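Local coordinates for pectate lyase (Cellvibrio cellulosa, PDB 1GXM), which cleaves the polygalacturonate chains of pectate by anti-beta-elimination, through the family 10 catalytic module that this chain represents within a longer, multi-modular protein, at residues Glu218-Leu223 against Gly319-Asn324; Tyr256-Ser261 against Asn266-Arg271; Tyr299-Met304 against Tyr312-Asn317. All coordinates share one frame; numbering follows the deposited sequence.

Interaction 1: residues Glu218-Leu223 against Gly319-Asn324; sequences ESVGVL and GTSIIN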
loop_
_atom_site.group_PDB
_atom_site.type_symbol
_atom_site.label_atom_id
_atom_site.label_comp_id
_atom_site.label_asym_id
_atom_site.label_seq_id
_atom_site.Cartn_x
_atom_site.Cartn_y
_atom_site.Cartn_z
ATOM N N GLU A 218 -3.541 4.155 -5.105
ATOM C CA GLU A 218 -2.828 2.997 -4.560
ATOM C C GLU A 218 -1.802 2.433 -5.505
ATOM O O GLU A 218 -0.912 1.708 -5.081
ATOM C CB GLU A 218 -3.796 1.884 -4.130
ATOM C CG GLU A 218 -4.903 2.345 -3.206
ATOM C CD GLU A 218 -4.433 2.942 -1.898
ATOM O OE1 GLU A 218 -3.243 2.879 -1.559
ATOM O OE2 GLU A 218 -5.302 3.450 -1.186
ATOM N N SER A 219 -1.904 2.758 -6.782
ATOM C CA SER A 219 -0.993 2.166 -7.738
ATOM C C SER A 219 0.418 2.713 -7.588
ATOM O O SER A 219 1.356 2.051 -7.964
ATOM C CB SER A 219 -1.516 2.342 -9.141
ATOM O OG SER A 219 -2.660 1.541 -9.323
ATOM N N VAL A 220 0.572 3.886 -6.981
ATOM C CA VAL A 220 1.888 4.468 -6.714
ATOM C C VAL A 220 2.712 3.535 -5.839
ATOM O O VAL A 220 3.841 3.172 -6.163
ATOM C CB VAL A 220 1.749 5.814 -6.002
ATOM C CG1 VAL A 220 3.108 6.367 -5.597
ATOM C CG2 VAL A 220 0.981 6.800 -6.874
ATOM N N GLY A 221 2.127 3.108 -4.728
ATOM C CA GLY A 221 2.843 2.272 -3.791
ATOM C C GLY A 221 3.160 0.915 -4.367
ATOM O O GLY A 221 4.172 0.309 -4.024
ATOM N N VAL A 222 2.279 0.402 -5.210
ATOM C CA VAL A 222 2.539 -0.892 -5.847
ATOM C C VAL A 222 3.773 -0.761 -6.737
ATOM O O VAL A 222 4.674 -1.588 -6.717
ATOM C CB VAL A 222 1.343 -1.364 -6.672
ATOM C CG1 VAL A 222 1.680 -2.679 -7.354
ATOM C CG2 VAL A 222 0.113 -1.553 -5.804
ATOM N N LEU A 223 3.813 0.291 -7.540
ATOM C CA LEU A 223 4.986 0.554 -8.365
ATOM C C LEU A 223 6.244 0.745 -7.531
ATOM O O LEU A 223 7.303 0.237 -7.852
ATOM C CB LEU A 223 4.748 1.753 -9.270
ATOM C CG LEU A 223 3.706 1.488 -10.339
ATOM C CD1 LEU A 223 3.269 2.789 -11.014
ATOM C CD2 LEU A 223 4.181 0.510 -11.397
ATOM N N GLY A 319 0.394 11.018 -8.902
ATOM C CA GLY A 319 1.430 10.604 -9.837
ATOM C C GLY A 319 2.781 11.283 -9.687
ATOM O O GLY A 319 3.788 10.727 -10.095
ATOM N N THR A 320 2.810 12.485 -9.139
ATOM C CA THR A 320 4.041 13.276 -9.086
ATOM C C THR A 320 5.190 12.495 -8.522
ATOM O O THR A 320 6.265 12.427 -9.112
ATOM C CB THR A 320 3.780 14.550 -8.293
ATOM O OG1 THR A 320 2.769 15.278 -9.000
ATOM C CG2 THR A 320 5.023 15.456 -8.238
ATOM N N SER A 321 4.970 11.880 -7.383
ATOM C CA SER A 321 6.059 11.237 -6.671
ATOM C C SER A 321 6.642 10.073 -7.494
ATOM O O SER A 321 7.858 9.941 -7.639
ATOM C CB SER A 321 5.597 10.772 -5.298
ATOM O OG SER A 321 4.629 9.779 -5.394
ATOM N N ILE A 322 5.783 9.232 -8.041
ATOM C CA ILE A 322 6.291 8.068 -8.751
ATOM C C ILE A 322 6.882 8.442 -10.087
ATOM O O ILE A 322 7.837 7.835 -10.526
ATOM C CB ILE A 322 5.217 6.952 -8.892
ATOM C CG1 ILE A 322 5.889 5.597 -9.120
ATOM C CG2 ILE A 322 4.189 7.267 -9.949
ATOM C CD1 ILE A 322 6.654 5.083 -7.925
ATOM N N ILE A 323 6.324 9.454 -10.734
ATOM C CA ILE A 323 6.844 9.910 -12.025
ATOM C C ILE A 323 8.225 10.503 -11.841
ATOM O O ILE A 323 9.146 10.190 -12.595
ATOM C CB ILE A 323 5.887 10.931 -12.660
ATOM C CG1 ILE A 323 4.635 10.194 -13.125
ATOM C CG2 ILE A 323 6.570 11.694 -13.797
ATOM C CD1 ILE A 323 3.538 11.116 -13.543
ATOM N N ASN A 324 8.390 11.314 -10.812
ATOM C CA ASN A 324 9.678 11.949 -10.585
ATOM C C ASN A 324 10.714 10.919 -10.194
ATOM O O ASN A 324 11.863 11.001 -10.605
ATOM C CB ASN A 324 9.584 13.051 -9.535
ATOM C CG ASN A 324 8.855 14.290 -10.054
ATOM O OD1 ASN A 324 8.416 15.124 -9.267
ATOM N ND2 ASN A 324 8.685 14.380 -11.366
#

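Interaction 2: residues Tyr256-Ser261 against Asn266-Arg271; sequences YTYDSS and NPIVPR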
loop_
_atom_site.group_PDB
_atom_site.type_symbol
_atom_site.label_atom_id
_atom_site.label_comp_id
_atom_site.label_asym_id
_atom_site.label_seq_id
_atom_site.Cartn_x
_atom_site.Cartn_y
_atom_site.Cartn_z
ATOM N N TYR A 256 -5.425 21.216 -13.955
ATOM C CA TYR A 256 -6.337 21.134 -12.818
ATOM C C TYR A 256 -5.609 20.590 -11.608
ATOM O O TYR A 256 -4.587 19.931 -11.723
ATOM C CB TYR A 256 -7.538 20.228 -13.143
ATOM C CG TYR A 256 -8.417 20.825 -14.213
ATOM C CD1 TYR A 256 -8.060 20.695 -15.548
ATOM C CD2 TYR A 256 -9.546 21.562 -13.906
ATOM C CE1 TYR A 256 -8.793 21.242 -16.564
ATOM C CE2 TYR A 256 -10.302 22.138 -14.962
ATOM C CZ TYR A 256 -9.891 21.950 -16.274
ATOM O OH TYR A 256 -10.588 22.485 -17.356
ATOM N N THR A 257 -6.190 20.837 -10.458
ATOM C CA THR A 257 -5.734 20.262 -9.221
ATOM C C THR A 257 -6.943 19.934 -8.366
ATOM O O THR A 257 -8.026 20.476 -8.563
ATOM C CB THR A 257 -4.768 21.227 -8.541
ATOM O OG1 THR A 257 -3.935 20.504 -7.619
ATOM C CG2 THR A 257 -5.487 22.312 -7.753
ATOM N N TYR A 258 -6.724 19.076 -7.391
ATOM C CA TYR A 258 -7.753 18.706 -6.441
ATOM C C TYR A 258 -7.531 19.494 -5.162
ATOM O O TYR A 258 -6.500 19.385 -4.521
ATOM C CB TYR A 258 -7.705 17.207 -6.137
ATOM C CG TYR A 258 -8.961 16.704 -5.471
ATOM C CD1 TYR A 258 -9.106 16.720 -4.087
ATOM C CD2 TYR A 258 -10.002 16.214 -6.223
ATOM C CE1 TYR A 258 -10.252 16.262 -3.491
ATOM C CE2 TYR A 258 -11.146 15.742 -5.631
ATOM C CZ TYR A 258 -11.273 15.788 -4.272
ATOM O OH TYR A 258 -12.424 15.279 -3.718
ATOM N N ASP A 259 -8.508 20.307 -4.808
ATOM C CA ASP A 259 -8.417 21.150 -3.640
ATOM C C ASP A 259 -9.561 20.782 -2.716
ATOM O O ASP A 259 -10.697 21.191 -2.929
ATOM C CB ASP A 259 -8.447 22.613 -4.058
ATOM C CG ASP A 259 -8.146 23.541 -2.909
ATOM O OD1 ASP A 259 -8.278 23.106 -1.760
ATOM O OD2 ASP A 259 -7.784 24.706 -3.111
ATOM N N SER A 260 -9.275 19.970 -1.712
ATOM C CA SER A 260 -10.325 19.463 -0.838
ATOM C C SER A 260 -11.028 20.596 -0.084
ATOM O O SER A 260 -12.172 20.439 0.320
ATOM C CB SER A 260 -9.787 18.425 0.140
ATOM O OG SER A 260 -8.941 19.017 1.091
ATOM N N SER A 261 -10.350 21.732 0.076
ATOM C CA SER A 261 -10.952 22.913 0.722
ATOM C C SER A 261 -12.123 23.494 -0.072
ATOM O O SER A 261 -12.946 24.252 0.462
ATOM C CB SER A 261 -9.905 24.012 0.956
ATOM O OG SER A 261 -9.741 24.871 -0.169
ATOM N N ASN A 266 -17.115 21.946 -5.668
ATOM C CA ASN A 266 -16.308 21.195 -6.627
ATOM C C ASN A 266 -14.832 21.375 -6.319
ATOM O O ASN A 266 -14.287 22.451 -6.519
ATOM C CB ASN A 266 -16.588 21.634 -8.059
ATOM C CG ASN A 266 -15.959 20.712 -9.077
ATOM O OD1 ASN A 266 -15.070 19.933 -8.744
ATOM N ND2 ASN A 266 -16.393 20.801 -10.324
ATOM N N PRO A 267 -14.165 20.320 -5.862
ATOM C CA PRO A 267 -12.740 20.400 -5.532
ATOM C C PRO A 267 -11.827 20.297 -6.728
ATOM O O PRO A 267 -10.615 20.448 -6.567
ATOM C CB PRO A 267 -12.539 19.191 -4.633
ATOM C CG PRO A 267 -13.501 18.185 -5.157
ATOM C CD PRO A 267 -14.691 18.959 -5.644
ATOM N N ILE A 268 -12.367 20.028 -7.903
ATOM C CA ILE A 268 -11.534 19.885 -9.088
ATOM C C ILE A 268 -11.506 21.231 -9.757
ATOM O O ILE A 268 -12.486 21.669 -10.369
ATOM C CB ILE A 268 -12.079 18.804 -10.018
ATOM C CG1 ILE A 268 -12.071 17.452 -9.285
ATOM C CG2 ILE A 268 -11.231 18.745 -11.311
ATOM C CD1 ILE A 268 -12.825 16.350 -9.997
ATOM N N VAL A 269 -10.386 21.905 -9.586
ATOM C CA VAL A 269 -10.305 23.308 -9.971
ATOM C C VAL A 269 -9.119 23.579 -10.866
ATOM O O VAL A 269 -8.122 22.891 -10.799
ATOM C CB VAL A 269 -10.245 24.221 -8.732
ATOM C CG1 VAL A 269 -11.492 24.034 -7.899
ATOM C CG2 VAL A 269 -8.996 23.987 -7.919
ATOM N N PRO A 270 -9.220 24.566 -11.736
ATOM C CA PRO A 270 -8.088 24.930 -12.571
ATOM C C PRO A 270 -6.870 25.362 -11.776
ATOM O O PRO A 270 -6.955 26.032 -10.740
ATOM C CB PRO A 270 -8.616 26.106 -13.381
ATOM C CG PRO A 270 -10.051 25.979 -13.364
ATOM C CD PRO A 270 -10.414 25.377 -12.047
ATOM N N ARG A 271 -5.734 24.925 -12.279
ATOM C CA ARG A 271 -4.433 25.346 -11.784
ATOM C C ARG A 271 -3.462 25.196 -12.947
ATOM O O ARG A 271 -3.132 24.087 -13.379
ATOM C CB ARG A 271 -3.986 24.505 -10.602
ATOM C CG ARG A 271 -2.643 24.938 -10.035
ATOM C CD ARG A 271 -2.231 24.205 -8.767
ATOM N NE ARG A 271 -0.853 24.534 -8.389
ATOM C CZ ARG A 271 -0.316 24.359 -7.178
ATOM N NH1 ARG A 271 -1.035 23.888 -6.180
ATOM N NH2 ARG A 271 0.954 24.693 -6.969
HETATM O O HOH W 1 -2.709 21.656 -5.600
#

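Interaction 3: residues Tyr299-Met304 against Tyr312-Asn317; sequences YDITQM and YSWGGN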
loop_
_atom_site.group_PDB
_atom_site.type_symbol
_atom_site.label_atom_id
_atom_site.label_comp_id
_atom_site.label_asym_id
_atom_site.label_seq_id
_atom_site.Cartn_x
_atom_site.Cartn_y
_atom_site.Cartn_z
ATOM N N TYR A 299 -19.842 10.705 -13.609
ATOM C CA TYR A 299 -18.690 11.390 -14.165
ATOM C C TYR A 299 -18.607 12.874 -13.857
ATOM O O TYR A 299 -17.645 13.509 -14.282
ATOM C CB TYR A 299 -18.608 11.126 -15.663
ATOM C CG TYR A 299 -18.388 9.673 -15.944
ATOM C CD1 TYR A 299 -17.135 9.108 -15.835
ATOM C CD2 TYR A 299 -19.452 8.839 -16.263
ATOM C CE1 TYR A 299 -16.923 7.785 -16.062
ATOM C CE2 TYR A 299 -19.242 7.492 -16.494
ATOM C CZ TYR A 299 -17.971 6.966 -16.383
ATOM O OH TYR A 299 -17.727 5.646 -16.617
ATOM N N ASP A 300 -19.562 13.394 -13.101
ATOM C CA ASP A 300 -19.598 14.793 -12.706
ATOM C C ASP A 300 -19.677 14.826 -11.186
ATOM O O ASP A 300 -20.650 14.415 -10.587
ATOM C CB ASP A 300 -20.803 15.456 -13.364
ATOM C CG ASP A 300 -20.969 16.895 -13.008
ATOM O OD1 ASP A 300 -20.301 17.392 -12.071
ATOM O OD2 ASP A 300 -21.791 17.614 -13.638
ATOM N N ILE A 301 -18.625 15.331 -10.558
ATOM C CA ILE A 301 -18.531 15.250 -9.112
ATOM C C ILE A 301 -19.603 16.089 -8.403
ATOM O O ILE A 301 -19.913 15.863 -7.229
ATOM C CB ILE A 301 -17.118 15.630 -8.647
ATOM C CG1 ILE A 301 -16.853 15.062 -7.260
ATOM C CG2 ILE A 301 -16.895 17.164 -8.707
ATOM C CD1 ILE A 301 -15.461 15.341 -6.756
ATOM N N THR A 302 -20.191 17.034 -9.123
ATOM C CA THR A 302 -21.241 17.873 -8.549
ATOM C C THR A 302 -22.548 17.109 -8.364
ATOM O O THR A 302 -23.418 17.572 -7.646
ATOM C CB THR A 302 -21.464 19.160 -9.396
ATOM O OG1 THR A 302 -21.998 18.816 -10.674
ATOM C CG2 THR A 302 -20.157 19.865 -9.695
ATOM N N GLN A 303 -22.649 15.929 -8.970
ATOM C CA GLN A 303 -23.799 15.030 -8.801
ATOM C C GLN A 303 -23.724 14.216 -7.508
ATOM O O GLN A 303 -24.679 13.529 -7.140
ATOM C CB GLN A 303 -23.899 14.044 -9.979
ATOM C CG GLN A 303 -24.166 14.449 -11.395
ATOM C CD GLN A 303 -24.154 13.198 -12.292
ATOM O OE1 GLN A 303 -23.154 12.907 -12.981
ATOM N NE2 GLN A 303 -25.232 12.427 -12.231
ATOM N N MET A 304 -22.572 14.247 -6.849
ATOM C CA MET A 304 -22.345 13.461 -5.652
ATOM C C MET A 304 -23.021 14.065 -4.440
ATOM O O MET A 304 -23.176 15.278 -4.360
ATOM C CB MET A 304 -20.834 13.432 -5.373
ATOM C CG MET A 304 -20.408 12.403 -4.350
ATOM S SD MET A 304 -18.638 12.486 -4.091
ATOM C CE MET A 304 -18.089 11.870 -5.637
ATOM N N TYR A 312 -14.442 12.388 1.398
ATOM C CA TYR A 312 -13.540 11.439 0.753
ATOM C C TYR A 312 -12.857 12.173 -0.379
ATOM O O TYR A 312 -13.486 13.005 -1.039
ATOM C CB TYR A 312 -14.379 10.292 0.200
ATOM C CG TYR A 312 -13.677 9.037 -0.232
ATOM C CD1 TYR A 312 -13.239 8.108 0.687
ATOM C CD2 TYR A 312 -13.511 8.736 -1.577
ATOM C CE1 TYR A 312 -12.646 6.940 0.274
ATOM C CE2 TYR A 312 -12.907 7.582 -1.989
ATOM C CZ TYR A 312 -12.507 6.664 -1.064
ATOM O OH TYR A 312 -11.894 5.496 -1.452
ATOM N N SER A 313 -11.572 11.902 -0.590
ATOM C CA SER A 313 -10.832 12.556 -1.662
ATOM C C SER A 313 -10.996 11.779 -2.949
ATOM O O SER A 313 -10.702 10.588 -3.004
ATOM C CB SER A 313 -9.350 12.629 -1.359
ATOM O OG SER A 313 -9.132 13.469 -0.274
ATOM N N TRP A 314 -11.411 12.446 -4.003
ATOM C CA TRP A 314 -11.709 11.806 -5.286
ATOM C C TRP A 314 -10.614 11.999 -6.322
ATOM O O TRP A 314 -10.728 11.521 -7.434
ATOM C CB TRP A 314 -13.053 12.318 -5.815
ATOM C CG TRP A 314 -14.139 11.872 -4.917
ATOM C CD1 TRP A 314 -14.638 12.537 -3.838
ATOM C CD2 TRP A 314 -14.756 10.585 -4.912
ATOM N NE1 TRP A 314 -15.570 11.763 -3.199
ATOM C CE2 TRP A 314 -15.659 10.558 -3.839
ATOM C CE3 TRP A 314 -14.670 9.467 -5.734
ATOM C CZ2 TRP A 314 -16.451 9.477 -3.563
ATOM C CZ3 TRP A 314 -15.465 8.385 -5.449
ATOM C CH2 TRP A 314 -16.325 8.387 -4.363
ATOM N N GLY A 315 -9.547 12.693 -5.938
ATOM C CA GLY A 315 -8.435 12.947 -6.812
ATOM C C GLY A 315 -7.316 13.518 -5.994
ATOM O O GLY A 315 -7.475 13.821 -4.820
ATOM N N GLY A 316 -6.191 13.707 -6.643
ATOM C CA GLY A 316 -5.043 14.237 -5.972
ATOM C C GLY A 316 -3.812 14.213 -6.830
ATOM O O GLY A 316 -3.828 13.889 -7.991
ATOM N N ASN A 317 -2.711 14.561 -6.199
ATOM C CA ASN A 317 -1.437 14.691 -6.849
ATOM C C ASN A 317 -0.661 13.373 -6.814
ATOM O O ASN A 317 0.538 13.342 -6.586
ATOM C CB ASN A 317 -0.741 15.882 -6.153
ATOM C CG ASN A 317 0.723 15.977 -6.502
ATOM O OD1 ASN A 317 1.614 16.288 -5.700
ATOM N ND2 ASN A 317 0.970 15.734 -7.759
#

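Interaction 1: residues Glu218-Leu223 against Gly319-Asn324
Two nearly parallel helices meet here through Val220 and Leu223 on one side and Ile322 with Ser321 on the other, an example of helix packing in which two side chains, Ile322 and Val220, carry most of the contact. The short axes of 219-223 and 319-324 approach to 9.6 Å and cross at 22°; the side chains that meet are mainly branched aliphatic. Ile322 reaches across with its CG1 branch, which runs opposite its own backbone N (chi1 -158°) and carries CD1 to the first helix, where CD1 rests 3.8 Å from the backbone O of Val220. CG1 of Ile322 lies 4.0 Å from Leu223 CB, so the branch sits against two residues about one helical turn apart. Val220 slides past Ile322 in the opposite direction and offers its CG1 methyl, 4.0 Å from Ile322 CB. The side chain of Phe246, from helix 233-246, touches Val220, Leu223 and Ile322, so a third helix borders the seam. Ahead of the packed turn, the Glu218 carboxylate is held by the backbone N-H groups of Asp134 and Asn135. Ser321 is exposed at the margin, where its hydroxyl meets carbon instead of a polar partner across the seam: Ser321 OG lies 3.7 Å from Val220 CG1.

Interaction 2: residues Tyr256-Ser261 against Asn266-Arg271
In this beta hairpin, Thr257 and Val269 form the hydrogen-bonded pair of two short antiparallel strands, and tight packing of Tyr258 on Pro267 contrasts with a solvent side where Pro270 and Arg271 are exposed. Thr257 N reaches Val269 O at 2.8 Å and Val269 N returns to Thr257 O at 2.9 Å. A third bond, Asp259 N to Pro267 O at 2.7 Å, continues the pairing beyond the strand proper. In the tight part, the side chains of Tyr258 and Pro267 lie alongside each other and point the same way; Pro267 CB stands over one face of the phenol ring, 3.8 Å from its centroid and 17° off the normal, as a CH-pi contact, while Pro267 CG comes within 3.4 Å of Tyr258 CZ. Swinging CG opposite its backbone N (chi1 -164°) lays the Tyr258 ring against the proline, and its hydroxyl is bonded to the backbone N of Trp314. Ile268, on the same face as Tyr258, adds CG1 to the ring, and both touch Met276 of strand 274-278. Just before strand 268-271, Asn266 OD1 accepts from Ile268 N in an Asx turn. Toward solvent, Tyr256 meets the Pro270 ring obliquely, with CD2 3.7 Å from Pro270 N and CE2 4.2 Å from Pro270 CG. Arg271 lays its extended aliphatic chain across Thr257, with CB and CD near the threonine methyl, before leading away. A water finishes this side, 2.6 Å from Thr257 OG1 and weakly bonded to Arg271 NH1.

Interaction 3: residues Tyr299-Met304 against Tyr312-Asn317
A Met-aromatic contact joins Met304, at the end of a short 3-10 turn, to the indole of Trp314, which leads into strand 315-316. The two side chains come from opposite directions, and the methionine brings its methyl down on the ring: Met304 CE sits over one face, 3.5 Å from the centroid of the five-membered ring and 20° off its normal, and 3.3 Å from Trp314 CE2. The sulfur lies more obliquely, 3.8 Å from the same centroid. This placement follows from a chain that is extended as far as SD and then bends (chi3 -69°), turning the methyl in over the indole. Although Met304 SD is 3.3 Å from Trp314 NE1, the indole N-H is spent on the backbone O of Arg308, a bond that would limit rotation of the ring while the sulfur rests beside it. Tyr312 CD2 approaches the opposite face of the indole, offset toward the rim. Tyr312 in turn makes a cation-pi contact with Arg279 and bonds Glu210 through its hydroxyl. Ile301 completes the contact, crossing the indole at an angle with CD1 4.0 Å from Trp314 CB; its side chain also touches Phe290 of strand 290-291. The turn that presents Ile301 and Met304 is tied together by backbone bonds of the 3-10 kind, from Gln303 N to Asp300 O and from Met304 N to Ile301 O. At the start of the turn, Asp300 forms an Asx turn: its OD1 is gripped from one face of the carboxylate by Thr302 N at 3.0 Å and Thr302 OG1 at 2.6 Å.

Overall arrangement
Interactions 2 and 3 are close neighbours, their centres about 9 Å apart, whereas interaction 1 lies about 20 Å from the centre of either. The segments of interaction 1 are far apart in sequence, and the chain between them includes both other contacts: first the hairpin of interaction 2, then interaction 3. Helix 318-329 of interaction 1 follows strand 315-316 of interaction 3 after Asn317. That strand pairs with strand 274-278, whose Met276 touches the hairpin and whose Trp277 touches helix 318-329. Strand 274-278 thus lies between hairpin and helix in the pectic acid lyase module, while interactions 2 and 3 also meet directly, with Tyr258 CG 3.3 Å from Gly315 O.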